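Local structure of aldehyde dehydrogenase (Listeria monocytogenes, 3K9D) at residues V105-G110 against N441-A446. The protein probably oxidises aldehydes with NAD or NADP as the electron acceptor, as members of the aldehyde dehydrogenase family do. Sequence-based numbering, arbitrary orientation.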
loop_
_atom_site.group_PDB
_atom_site.type_symbol
_atom_site.label_atom_id
_atom_site.label_comp_id
_atom_site.label_asym_id
_atom_site.label_seq_id
_atom_site.Cartn_x
_atom_site.Cartn_y
_atom_site.Cartn_z
ATOM N N VAL A 105 -10.544 11.213 9.624
ATOM C CA VAL A 105 -11.800 10.742 9.037
ATOM C C VAL A 105 -11.473 9.581 8.108
ATOM O O VAL A 105 -10.605 9.699 7.241
ATOM C CB VAL A 105 -12.522 11.879 8.216
ATOM C CG1 VAL A 105 -13.738 11.342 7.419
ATOM C CG2 VAL A 105 -12.962 13.023 9.119
ATOM N N ALA A 106 -12.167 8.456 8.299
ATOM C CA ALA A 106 -12.049 7.306 7.421
ATOM C C ALA A 106 -12.699 7.573 6.061
ATOM O O ALA A 106 -13.848 8.039 5.969
ATOM C CB ALA A 106 -12.670 6.092 8.083
ATOM N N VAL A 107 -11.952 7.288 5.003
ATOM C CA VAL A 107 -12.447 7.445 3.643
ATOM C C VAL A 107 -12.392 6.093 2.966
ATOM O O VAL A 107 -11.302 5.548 2.801
ATOM C CB VAL A 107 -11.577 8.442 2.830
ATOM C CG1 VAL A 107 -12.096 8.578 1.418
ATOM C CG2 VAL A 107 -11.566 9.790 3.489
ATOM N N PRO A 108 -13.558 5.549 2.563
ATOM C CA PRO A 108 -13.596 4.257 1.868
ATOM C C PRO A 108 -12.807 4.327 0.564
ATOM O O PRO A 108 -12.790 5.378 -0.084
ATOM C CB PRO A 108 -15.081 4.071 1.548
ATOM C CG PRO A 108 -15.794 4.917 2.522
ATOM C CD PRO A 108 -14.909 6.119 2.714
ATOM N N LEU A 109 -12.139 3.230 0.207
ATOM C CA LEU A 109 -11.353 3.167 -1.022
ATOM C C LEU A 109 -12.247 3.351 -2.257
ATOM O O LEU A 109 -11.881 4.072 -3.183
ATOM C CB LEU A 109 -10.512 1.867 -1.095
ATOM C CG LEU A 109 -9.031 1.854 -0.671
ATOM C CD1 LEU A 109 -8.716 2.827 0.477
ATOM C CD2 LEU A 109 -8.449 0.441 -0.387
ATOM N N GLY A 110 -13.436 2.754 -2.245
ATOM C CA GLY A 110 -14.288 2.743 -3.422
ATOM C C GLY A 110 -14.726 1.360 -3.852
ATOM O O GLY A 110 -15.294 0.611 -3.059
ATOM N N ASN A 441 -8.727 4.836 3.514
ATOM C CA ASN A 441 -7.712 5.865 3.662
ATOM C C ASN A 441 -8.088 6.743 4.850
ATOM O O ASN A 441 -9.259 6.872 5.182
ATOM C CB ASN A 441 -7.646 6.765 2.417
ATOM C CG ASN A 441 -7.097 6.073 1.190
ATOM O OD1 ASN A 441 -7.666 6.217 0.107
ATOM N ND2 ASN A 441 -5.969 5.360 1.327
ATOM N N ILE A 442 -7.096 7.367 5.472
ATOM C CA ILE A 442 -7.363 8.379 6.484
ATOM C C ILE A 442 -7.199 9.797 5.913
ATOM O O ILE A 442 -6.130 10.158 5.413
ATOM C CB ILE A 442 -6.492 8.167 7.731
ATOM C CG1 ILE A 442 -6.814 6.788 8.350
ATOM C CG2 ILE A 442 -6.646 9.321 8.719
ATOM C CD1 ILE A 442 -6.821 6.731 9.862
ATOM N N ARG A 443 -8.273 10.576 5.973
ATOM C CA ARG A 443 -8.215 12.020 5.705
ATOM C C ARG A 443 -7.914 12.786 6.997
ATOM O O ARG A 443 -8.601 12.608 8.004
ATOM C CB ARG A 443 -9.528 12.508 5.094
ATOM C CG ARG A 443 -9.705 14.027 5.034
ATOM C CD ARG A 443 -11.142 14.408 4.678
ATOM N NE ARG A 443 -11.618 13.689 3.493
ATOM C CZ ARG A 443 -12.847 13.199 3.340
ATOM N NH1 ARG A 443 -13.749 13.320 4.305
ATOM N NH2 ARG A 443 -13.165 12.560 2.221
ATOM N N ARG A 444 -6.899 13.641 6.950
ATOM C CA ARG A 444 -6.546 14.476 8.089
ATOM C C ARG A 444 -6.874 15.940 7.890
ATOM O O ARG A 444 -6.546 16.539 6.860
ATOM C CB ARG A 444 -5.082 14.300 8.457
ATOM C CG ARG A 444 -4.795 12.918 8.997
ATOM C CD ARG A 444 -3.449 12.484 8.568
ATOM N NE ARG A 444 -3.151 11.100 8.921
ATOM C CZ ARG A 444 -3.087 10.108 8.043
ATOM N NH1 ARG A 444 -3.342 10.330 6.755
ATOM N NH2 ARG A 444 -2.765 8.888 8.453
ATOM N N ILE A 445 -7.539 16.509 8.888
ATOM C CA ILE A 445 -7.992 17.890 8.828
ATOM C C ILE A 445 -7.204 18.613 9.896
ATOM O O ILE A 445 -7.343 18.309 11.079
ATOM C CB ILE A 445 -9.524 18.015 9.071
ATOM C CG1 ILE A 445 -10.287 17.164 8.060
ATOM C CG2 ILE A 445 -9.981 19.483 9.008
ATOM C CD1 ILE A 445 -10.559 15.731 8.505
ATOM N N ALA A 446 -6.354 19.543 9.461
ATOM C CA ALA A 446 -5.376 20.165 10.344
ATOM C C ALA A 446 -5.445 21.681 10.316
ATOM O O ALA A 446 -5.534 22.279 9.242
ATOM C CB ALA A 446 -3.982 19.702 9.985
#
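Arg443 can be traced outward across the valines of the neighbouring strand. Its CB lies 3.7 Å from Val105 O and also brushes CG2 of Val107. CG then leaves anti to the backbone N (chi1 168°), which sends the chain over the sheet, and a bend at chi3 (-50°) turns the head group back above the valines. NE and CZ pass CG2 of Val107, and NH2 comes to 3.4 Å from that same methyl, which sits over one face of the guanidinium, offset toward its rim. NH1 comes to 3.7 Å from Val105 CG1, which stands oblique to the guanidinium plane, though the two side chains run side by side and point the same way. Two of the three guanidinium nitrogens are bonded to the second subunit: NE gives to Val394 O and NH1 to Ala389 O, and together these bonds fix the rotation of the group. Beneath it the backbones pair antiparallel: Val105 with Arg443 and Val107 with Asn441 are hydrogen-bonded pairs, and Ala106 with Ile442 is the non-hydrogen-bonded pair between them. Val107 N to Asn441 O measures 2.7 Å with an N-H...O angle of 162°, and Arg443 N reaches Val105 O at 2.8 Å. This is the oligomerisation arm of the aldehyde dehydrogenase fold, in which a C-terminal strand returns to the strand 102-116; Arg444 to Ala446 then pair in parallel with a strand of the second subunit, carrying the sheet across the interface. On the Arg443 face, Val105 CG2 touches Ile445 CD1 at 3.7 Å. At the other end the side chains of Leu109 and Asn441 cross at about a right angle, with Leu109 CD1 3.6 Å from Asn441 OD1, an oxygen that accepts a hydrogen bond from Ala424 N of the second subunit.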